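Long-range contact in putative HTH-type transcriptional regulator PF0864 (Pyrococcus furiosus, PDB 2IA0), which probably binds specific DNA sequences to regulate transcription, as a dimeric member of the AsnC family: residues R63-L77 / K159-V171. Numbering follows the deposited sequence.
Sequences RYTIILGEQLKPKHL and KKGEDLTGFLAEV
Hydroxyl oxygen OG1 of T65 has two partners: a water donates to it and also to the F167 carbonyl O, 2.8 Å from the water, and it hydrogen-bonds to the backbone O of K27 of the second subunit. This is a worked example of an AsnC-type linker strand, here 61-68, joining the winged helix-turn-helix to the alpha+beta barrel domain; its 63-68 part runs at 117° to the C-terminal helix 164-168. The same strand continues into an antiparallel ladder with the second subunit. The chi1 of T65 (-172°) puts CG2 between N and the carbonyl carbon, and from there it meets the edge of the F167 ring, 3.5 Å from CE1. Three residues along the strand, L68 N donates to G166 O (2.9 Å); the bond is nearly straight at 175°, although the donor stands above the carbonyl plane. G166, lacking a side chain, lets its neighbours close in: I67 CG2 lies 4.0 Å from G166 CA, and K73 CD 3.6 Å from G166 N. Beyond the helix, L68 CD1 packs on A169 CB and V171 CG1, and L72 CD2 on V171 CB. T165 OG1, buried and without a hydrogen-bond partner in the model, lies 3.3 Å from P74 CG.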
ATOM      1  N   ARG A  63       3.532  13.360  -2.865  1.00 11.72           N
ATOM      2  CA  ARG A  63       4.846  12.840  -3.236  1.00 10.80           C
ATOM      3  C   ARG A  63       4.747  12.122  -4.561  1.00 10.09           C
ATOM      4  O   ARG A  63       3.705  11.593  -4.869  1.00 10.31           O
ATOM      5  CB  ARG A  63       5.332  11.859  -2.150  1.00 10.78           C
ATOM      6  CG  ARG A  63       6.774  11.382  -2.275  1.00 10.74           C
ATOM      7  CD  ARG A  63       7.374  11.118  -0.890  1.00 13.79           C
ATOM      8  NE  ARG A  63       6.899   9.850  -0.357  1.00 16.85           N
ATOM      9  CZ  ARG A  63       7.257   8.674  -0.864  1.00 16.95           C
ATOM     10  NH1 ARG A  63       8.092   8.624  -1.900  1.00 17.21           N
ATOM     11  NH2 ARG A  63       6.787   7.555  -0.346  1.00 14.07           N
ATOM     12  N   TYR A  64       5.834  12.127  -5.330  1.00  9.22           N
ATOM     13  CA  TYR A  64       5.987  11.379  -6.558  1.00  8.51           C
ATOM     14  C   TYR A  64       6.851  10.171  -6.252  1.00  9.28           C
ATOM     15  O   TYR A  64       7.890  10.297  -5.599  1.00  9.26           O
ATOM     16  CB  TYR A  64       6.698  12.250  -7.614  1.00  8.44           C
ATOM     17  CG  TYR A  64       5.846  13.399  -8.154  1.00  7.28           C
ATOM     18  CD1 TYR A  64       5.263  13.324  -9.416  1.00  7.37           C
ATOM     19  CD2 TYR A  64       5.606  14.551  -7.375  1.00  8.06           C
ATOM     20  CE1 TYR A  64       4.443  14.404  -9.919  1.00  8.01           C
ATOM     21  CE2 TYR A  64       4.814  15.617  -7.845  1.00  6.96           C
ATOM     22  CZ  TYR A  64       4.231  15.533  -9.099  1.00  7.35           C
ATOM     23  OH  TYR A  64       3.465  16.584  -9.540  1.00  6.66           O
ATOM     24  N   THR A  65       6.445   8.993  -6.734  1.00  9.54           N
ATOM     25  CA  THR A  65       7.226   7.791  -6.482  1.00  8.89           C
ATOM     26  C   THR A  65       7.207   6.800  -7.680  1.00  8.81           C
ATOM     27  O   THR A  65       6.554   7.039  -8.710  1.00  8.66           O
ATOM     28  CB  THR A  65       6.809   7.146  -5.104  1.00  9.39           C
ATOM     29  OG1 THR A  65       7.694   6.065  -4.763  1.00  7.75           O
ATOM     30  CG2 THR A  65       5.387   6.654  -5.138  1.00  9.72           C
ATOM     31  N   ILE A  66       7.968   5.723  -7.566  1.00  8.62           N
ATOM     32  CA  ILE A  66       7.924   4.650  -8.550  1.00  8.41           C
ATOM     33  C   ILE A  66       7.402   3.349  -7.931  1.00  8.53           C
ATOM     34  O   ILE A  66       7.380   3.171  -6.710  1.00  7.19           O
ATOM     35  CB  ILE A  66       9.296   4.397  -9.226  1.00  8.64           C
ATOM     36  CG1 ILE A  66      10.337   4.047  -8.161  1.00  6.37           C
ATOM     37  CG2 ILE A  66       9.701   5.595 -10.132  1.00  6.99           C
ATOM     38  CD1 ILE A  66      11.449   3.171  -8.674  1.00  4.31           C
ATOM     39  N   ILE A  67       6.929   2.473  -8.807  1.00  9.33           N
ATOM     40  CA  ILE A  67       6.419   1.165  -8.450  1.00  9.66           C
ATOM     41  C   ILE A  67       7.432   0.206  -9.025  1.00 10.03           C
ATOM     42  O   ILE A  67       7.800   0.328 -10.191  1.00 10.33           O
ATOM     43  CB  ILE A  67       5.008   0.950  -9.064  1.00  9.52           C
ATOM     44  CG1 ILE A  67       3.973   1.698  -8.221  1.00  9.37           C
ATOM     45  CG2 ILE A  67       4.630  -0.556  -9.129  1.00  9.52           C
ATOM     46  CD1 ILE A  67       2.796   2.115  -8.996  1.00 12.49           C
ATOM     47  N   LEU A  68       7.913  -0.718  -8.206  1.00 10.75           N
ATOM     48  CA  LEU A  68       8.957  -1.659  -8.636  1.00 11.66           C
ATOM     49  C   LEU A  68       8.387  -2.863  -9.402  1.00 12.53           C
ATOM     50  O   LEU A  68       7.245  -3.255  -9.192  1.00 12.26           O
ATOM     51  CB  LEU A  68       9.781  -2.120  -7.434  1.00 11.36           C
ATOM     52  CG  LEU A  68      10.682  -1.065  -6.792  1.00 10.04           C
ATOM     53  CD1 LEU A  68      11.563  -1.678  -5.759  1.00  9.07           C
ATOM     54  CD2 LEU A  68      11.517  -0.374  -7.848  1.00  8.66           C
ATOM     55  N   GLY A  69       9.183  -3.432 -10.303  1.00 13.62           N
ATOM     56  CA  GLY A  69       8.721  -4.539 -11.158  1.00 14.80           C
ATOM     57  C   GLY A  69       8.946  -5.886 -10.503  1.00 15.88           C
ATOM     58  O   GLY A  69       9.575  -5.967  -9.454  1.00 16.21           O
ATOM     59  N   GLU A  70       8.463  -6.960 -11.122  1.00 17.34           N
ATOM     60  CA  GLU A  70       8.444  -8.250 -10.419  1.00 18.16           C
ATOM     61  C   GLU A  70       9.797  -8.831  -9.989  1.00 18.03           C
ATOM     62  O   GLU A  70       9.831  -9.657  -9.082  1.00 18.36           O
ATOM     63  CB  GLU A  70       7.502  -9.278 -11.081  1.00 18.51           C
ATOM     64  CG  GLU A  70       8.033 -10.126 -12.240  1.00 21.48           C
ATOM     65  CD  GLU A  70       7.218 -11.434 -12.388  1.00 25.38           C
ATOM     66  OE1 GLU A  70       6.138 -11.534 -11.750  1.00 26.82           O
ATOM     67  OE2 GLU A  70       7.650 -12.366 -13.118  1.00 26.92           O
ATOM     68  N   GLN A  71      10.895  -8.354 -10.581  1.00 18.06           N
ATOM     69  CA  GLN A  71      12.263  -8.701 -10.140  1.00 18.08           C
ATOM     70  C   GLN A  71      12.567  -8.258  -8.715  1.00 18.38           C
ATOM     71  O   GLN A  71      13.442  -8.840  -8.055  1.00 19.19           O
ATOM     72  CB  GLN A  71      13.328  -8.052 -11.034  1.00 17.69           C
ATOM     73  CG  GLN A  71      13.296  -8.461 -12.485  1.00 18.32           C
ATOM     74  CD  GLN A  71      12.389  -7.579 -13.333  1.00 18.62           C
ATOM     75  OE1 GLN A  71      11.488  -6.890 -12.815  1.00 16.86           O
ATOM     76  NE2 GLN A  71      12.624  -7.593 -14.651  1.00 16.75           N
ATOM     77  N   LEU A  72      11.901  -7.203  -8.246  1.00 17.93           N
ATOM     78  CA  LEU A  72      12.201  -6.702  -6.909  1.00 17.40           C
ATOM     79  C   LEU A  72      11.022  -6.825  -5.961  1.00 16.89           C
ATOM     80  O   LEU A  72      11.162  -6.539  -4.769  1.00 16.85           O
ATOM     81  CB  LEU A  72      12.701  -5.254  -6.947  1.00 17.94           C
ATOM     82  CG  LEU A  72      14.144  -4.942  -7.338  1.00 18.38           C
ATOM     83  CD1 LEU A  72      14.197  -4.765  -8.799  1.00 18.33           C
ATOM     84  CD2 LEU A  72      14.620  -3.662  -6.676  1.00 17.96           C
ATOM     85  N   LYS A  73       9.868  -7.236  -6.478  1.00 16.32           N
ATOM     86  CA  LYS A  73       8.722  -7.567  -5.622  1.00 16.53           C
ATOM     87  C   LYS A  73       8.920  -8.882  -4.853  1.00 16.18           C
ATOM     88  O   LYS A  73       9.461  -9.848  -5.408  1.00 16.51           O
ATOM     89  CB  LYS A  73       7.458  -7.703  -6.459  1.00 16.26           C
ATOM     90  CG  LYS A  73       6.870  -6.392  -6.896  1.00 16.88           C
ATOM     91  CD  LYS A  73       5.400  -6.573  -7.243  1.00 19.33           C
ATOM     92  CE  LYS A  73       5.157  -7.443  -8.469  1.00 20.52           C
ATOM     93  NZ  LYS A  73       3.667  -7.584  -8.643  1.00 24.35           N
ATOM     94  N   PRO A  74       8.460  -8.944  -3.584  1.00 16.02           N
ATOM     95  CA  PRO A  74       8.377 -10.261  -2.904  1.00 15.49           C
ATOM     96  C   PRO A  74       7.350 -11.185  -3.583  1.00 15.11           C
ATOM     97  O   PRO A  74       6.256 -10.735  -3.967  1.00 14.97           O
ATOM     98  CB  PRO A  74       7.922  -9.893  -1.486  1.00 15.26           C
ATOM     99  CG  PRO A  74       7.175  -8.603  -1.640  1.00 15.15           C
ATOM    100  CD  PRO A  74       7.986  -7.854  -2.708  1.00 16.25           C
ATOM    101  N   LYS A  75       7.689 -12.456  -3.753  1.00 15.15           N
ATOM    102  CA  LYS A  75       6.799 -13.357  -4.489  1.00 15.48           C
ATOM    103  C   LYS A  75       5.664 -13.910  -3.620  1.00 15.38           C
ATOM    104  O   LYS A  75       4.630 -14.342  -4.138  1.00 15.68           O
ATOM    105  CB  LYS A  75       7.590 -14.513  -5.105  1.00 16.07           C
ATOM    106  CG  LYS A  75       8.728 -14.093  -6.041  1.00 17.46           C
ATOM    107  CD  LYS A  75       9.414 -15.340  -6.616  1.00 21.41           C
ATOM    108  CE  LYS A  75      10.373 -15.990  -5.583  1.00 23.68           C
ATOM    109  NZ  LYS A  75      10.351 -17.517  -5.548  1.00 24.61           N
ATOM    110  N   HIS A  76       5.878 -13.914  -2.303  1.00 14.76           N
ATOM    111  CA  HIS A  76       4.953 -14.495  -1.340  1.00 13.87           C
ATOM    112  C   HIS A  76       4.764 -13.526  -0.207  1.00 13.25           C
ATOM    113  O   HIS A  76       5.717 -13.107   0.441  1.00 12.75           O
ATOM    114  CB  HIS A  76       5.429 -15.871  -0.849  1.00 13.84           C
ATOM    115  CG  HIS A  76       5.363 -16.910  -1.924  1.00 16.62           C
ATOM    116  ND1 HIS A  76       6.452 -17.661  -2.311  1.00 17.47           N
ATOM    117  CD2 HIS A  76       4.354 -17.250  -2.767  1.00 18.01           C
ATOM    118  CE1 HIS A  76       6.106 -18.450  -3.314  1.00 18.72           C
ATOM    119  NE2 HIS A  76       4.840 -18.217  -3.612  1.00 19.08           N
ATOM    120  N   LEU A  77       3.507 -13.163  -0.012  1.00 12.45           N
ATOM    121  CA  LEU A  77       3.116 -12.160   0.939  1.00 11.80           C
ATOM    122  C   LEU A  77       2.167 -12.811   1.967  1.00 10.45           C
ATOM    123  O   LEU A  77       1.472 -13.803   1.665  1.00  9.09           O
ATOM    124  CB  LEU A  77       2.461 -11.019   0.170  1.00 12.55           C
ATOM    125  CG  LEU A  77       2.618  -9.558   0.592  1.00 15.77           C
ATOM    126  CD1 LEU A  77       4.025  -9.059   0.378  1.00 17.56           C
ATOM    127  CD2 LEU A  77       1.642  -8.717  -0.196  1.00 19.02           C
ATOM    128  N   LYS A 159      -6.799  -8.890  -5.866  1.00 15.73           N
ATOM    129  CA  LYS A 159      -7.831  -8.566  -6.852  1.00 15.71           C
ATOM    130  C   LYS A 159      -7.934  -7.055  -7.153  1.00 14.80           C
ATOM    131  O   LYS A 159      -8.102  -6.684  -8.305  1.00 15.35           O
ATOM    132  CB  LYS A 159      -9.182  -9.192  -6.441  1.00 15.86           C
ATOM    133  CG  LYS A 159      -9.139 -10.773  -6.247  1.00 18.31           C
ATOM    134  CD  LYS A 159      -9.413 -11.545  -7.576  1.00 21.19           C
ATOM    135  CE  LYS A 159      -9.546 -13.104  -7.409  1.00 21.58           C
ATOM    136  NZ  LYS A 159     -10.634 -13.681  -6.489  1.00 20.85           N
ATOM    137  N   LYS A 160      -7.848  -6.212  -6.119  1.00 13.54           N
ATOM    138  CA  LYS A 160      -7.757  -4.747  -6.226  1.00 12.57           C
ATOM    139  C   LYS A 160      -6.545  -4.324  -5.410  1.00 12.89           C
ATOM    140  O   LYS A 160      -6.311  -4.870  -4.338  1.00 12.65           O
ATOM    141  CB  LYS A 160      -8.995  -4.049  -5.653  1.00 12.35           C
ATOM    142  CG  LYS A 160      -9.161  -2.588  -6.095  1.00 11.65           C
ATOM    143  CD  LYS A 160     -10.185  -1.819  -5.226  1.00 12.45           C
ATOM    144  CE  LYS A 160     -10.573  -0.473  -5.905  1.00 12.90           C
ATOM    145  NZ  LYS A 160     -11.956  -0.007  -5.516  1.00 12.12           N
ATOM    146  N   GLY A 161      -5.771  -3.370  -5.939  1.00 13.56           N
ATOM    147  CA  GLY A 161      -4.524  -2.894  -5.336  1.00 13.63           C
ATOM    148  C   GLY A 161      -3.269  -3.736  -5.582  1.00 14.49           C
ATOM    149  O   GLY A 161      -2.380  -3.761  -4.735  1.00 14.47           O
ATOM    150  N   GLU A 162      -3.169  -4.435  -6.713  1.00 15.38           N
ATOM    151  CA  GLU A 162      -1.984  -5.279  -6.962  1.00 17.03           C
ATOM    152  C   GLU A 162      -0.620  -4.553  -6.947  1.00 17.15           C
ATOM    153  O   GLU A 162       0.400  -5.120  -6.533  1.00 16.94           O
ATOM    154  CB  GLU A 162      -2.136  -6.148  -8.214  1.00 17.48           C
ATOM    155  CG  GLU A 162      -2.789  -5.501  -9.432  1.00 21.83           C
ATOM    156  CD  GLU A 162      -2.772  -6.440 -10.655  1.00 26.97           C
ATOM    157  OE1 GLU A 162      -2.642  -5.940 -11.800  1.00 28.06           O
ATOM    158  OE2 GLU A 162      -2.881  -7.684 -10.471  1.00 29.47           O
ATOM    159  N   ASP A 163      -0.606  -3.288  -7.353  1.00 17.54           N
ATOM    160  CA  ASP A 163       0.633  -2.530  -7.317  1.00 18.06           C
ATOM    161  C   ASP A 163       1.121  -2.084  -5.925  1.00 17.69           C
ATOM    162  O   ASP A 163       2.198  -1.514  -5.835  1.00 17.90           O
ATOM    163  CB  ASP A 163       0.596  -1.392  -8.338  1.00 18.09           C
ATOM    164  CG  ASP A 163       0.423  -1.906  -9.748  1.00 19.87           C
ATOM    165  OD1 ASP A 163       1.084  -2.926 -10.113  1.00 21.41           O
ATOM    166  OD2 ASP A 163      -0.391  -1.316 -10.488  1.00 21.91           O
ATOM    167  N   LEU A 164       0.353  -2.373  -4.864  1.00 17.27           N
ATOM    168  CA  LEU A 164       0.792  -2.204  -3.439  1.00 17.07           C
ATOM    169  C   LEU A 164       2.169  -2.788  -3.150  1.00 16.33           C
ATOM    170  O   LEU A 164       2.993  -2.151  -2.497  1.00 16.04           O
ATOM    171  CB  LEU A 164      -0.240  -2.815  -2.447  1.00 17.60           C
ATOM    172  CG  LEU A 164       0.086  -3.237  -0.980  1.00 19.12           C
ATOM    173  CD1 LEU A 164      -1.095  -3.003  -0.033  1.00 20.07           C
ATOM    174  CD2 LEU A 164       0.590  -4.728  -0.806  1.00 18.10           C
ATOM    175  N   THR A 165       2.421  -4.003  -3.631  1.00 16.00           N
ATOM    176  CA  THR A 165       3.677  -4.686  -3.314  1.00 16.54           C
ATOM    177  C   THR A 165       4.900  -4.167  -4.110  1.00 15.90           C
ATOM    178  O   THR A 165       6.024  -4.187  -3.604  1.00 16.21           O
ATOM    179  CB  THR A 165       3.525  -6.241  -3.319  1.00 17.02           C
ATOM    180  OG1 THR A 165       4.817  -6.874  -3.222  1.00 17.97           O
ATOM    181  CG2 THR A 165       2.783  -6.701  -4.563  1.00 18.26           C
ATOM    182  N   GLY A 166       4.667  -3.668  -5.322  1.00 15.23           N
ATOM    183  CA  GLY A 166       5.655  -2.862  -6.026  1.00 14.87           C
ATOM    184  C   GLY A 166       5.897  -1.499  -5.385  1.00 14.35           C
ATOM    185  O   GLY A 166       7.001  -0.972  -5.415  1.00 15.18           O
ATOM    186  N   PHE A 167       4.863  -0.904  -4.821  1.00 13.94           N
ATOM    187  CA  PHE A 167       5.041   0.328  -4.066  1.00 14.28           C
ATOM    188  C   PHE A 167       5.856   0.158  -2.744  1.00 14.25           C
ATOM    189  O   PHE A 167       6.761   0.948  -2.462  1.00 14.31           O
ATOM    190  CB  PHE A 167       3.676   0.998  -3.816  1.00 13.92           C
ATOM    191  CG  PHE A 167       3.758   2.204  -2.933  1.00 15.36           C
ATOM    192  CD1 PHE A 167       4.398   3.369  -3.379  1.00 16.33           C
ATOM    193  CD2 PHE A 167       3.233   2.169  -1.633  1.00 14.17           C
ATOM    194  CE1 PHE A 167       4.508   4.494  -2.539  1.00 15.25           C
ATOM    195  CE2 PHE A 167       3.329   3.270  -0.798  1.00 11.70           C
ATOM    196  CZ  PHE A 167       3.972   4.442  -1.252  1.00 14.75           C
ATOM    197  N   LEU A 168       5.527  -0.865  -1.948  1.00 14.56           N
ATOM    198  CA  LEU A 168       6.125  -1.078  -0.630  1.00 14.51           C
ATOM    199  C   LEU A 168       7.453  -1.841  -0.684  1.00 14.89           C
ATOM    200  O   LEU A 168       8.213  -1.837   0.304  1.00 15.53           O
ATOM    201  CB  LEU A 168       5.138  -1.835   0.292  1.00 14.18           C
ATOM    202  CG  LEU A 168       3.825  -1.154   0.674  1.00 13.83           C
ATOM    203  CD1 LEU A 168       2.896  -2.088   1.457  1.00 15.43           C
ATOM    204  CD2 LEU A 168       4.068   0.132   1.443  1.00 12.51           C
ATOM    205  N   ALA A 169       7.714  -2.511  -1.805  1.00 15.36           N
ATOM    206  CA  ALA A 169       8.941  -3.298  -1.994  1.00 16.80           C
ATOM    207  C   ALA A 169      10.148  -2.460  -1.639  1.00 17.51           C
ATOM    208  O   ALA A 169      10.301  -1.330  -2.116  1.00 17.85           O
ATOM    209  CB  ALA A 169       9.060  -3.790  -3.447  1.00 16.64           C
ATOM    210  N   GLU A 170      10.998  -2.996  -0.784  1.00 18.55           N
ATOM    211  CA  GLU A 170      12.192  -2.270  -0.414  1.00 18.96           C
ATOM    212  C   GLU A 170      13.367  -2.728  -1.263  1.00 19.01           C
ATOM    213  O   GLU A 170      13.427  -3.878  -1.691  1.00 19.02           O
ATOM    214  CB  GLU A 170      12.466  -2.392   1.084  1.00 19.10           C
ATOM    215  CG  GLU A 170      12.960  -1.089   1.712  1.00 20.33           C
ATOM    216  N   VAL A 171      14.277  -1.794  -1.525  1.00 19.11           N
ATOM    217  CA  VAL A 171      15.475  -2.038  -2.314  1.00 18.97           C
ATOM    218  C   VAL A 171      16.718  -1.507  -1.571  1.00 19.54           C
ATOM    219  O   VAL A 171      17.371  -2.232  -0.814  1.00 19.69           O
ATOM    220  CB  VAL A 171      15.388  -1.389  -3.742  1.00 18.81           C
ATOM    221  CG1 VAL A 171      14.700  -0.045  -3.699  1.00 18.03           C
ATOM    222  CG2 VAL A 171      16.778  -1.230  -4.340  1.00 18.05           C
TER
HETATM  223  O   HOH W   1       7.643   3.439  -3.455  1.00 32.87           O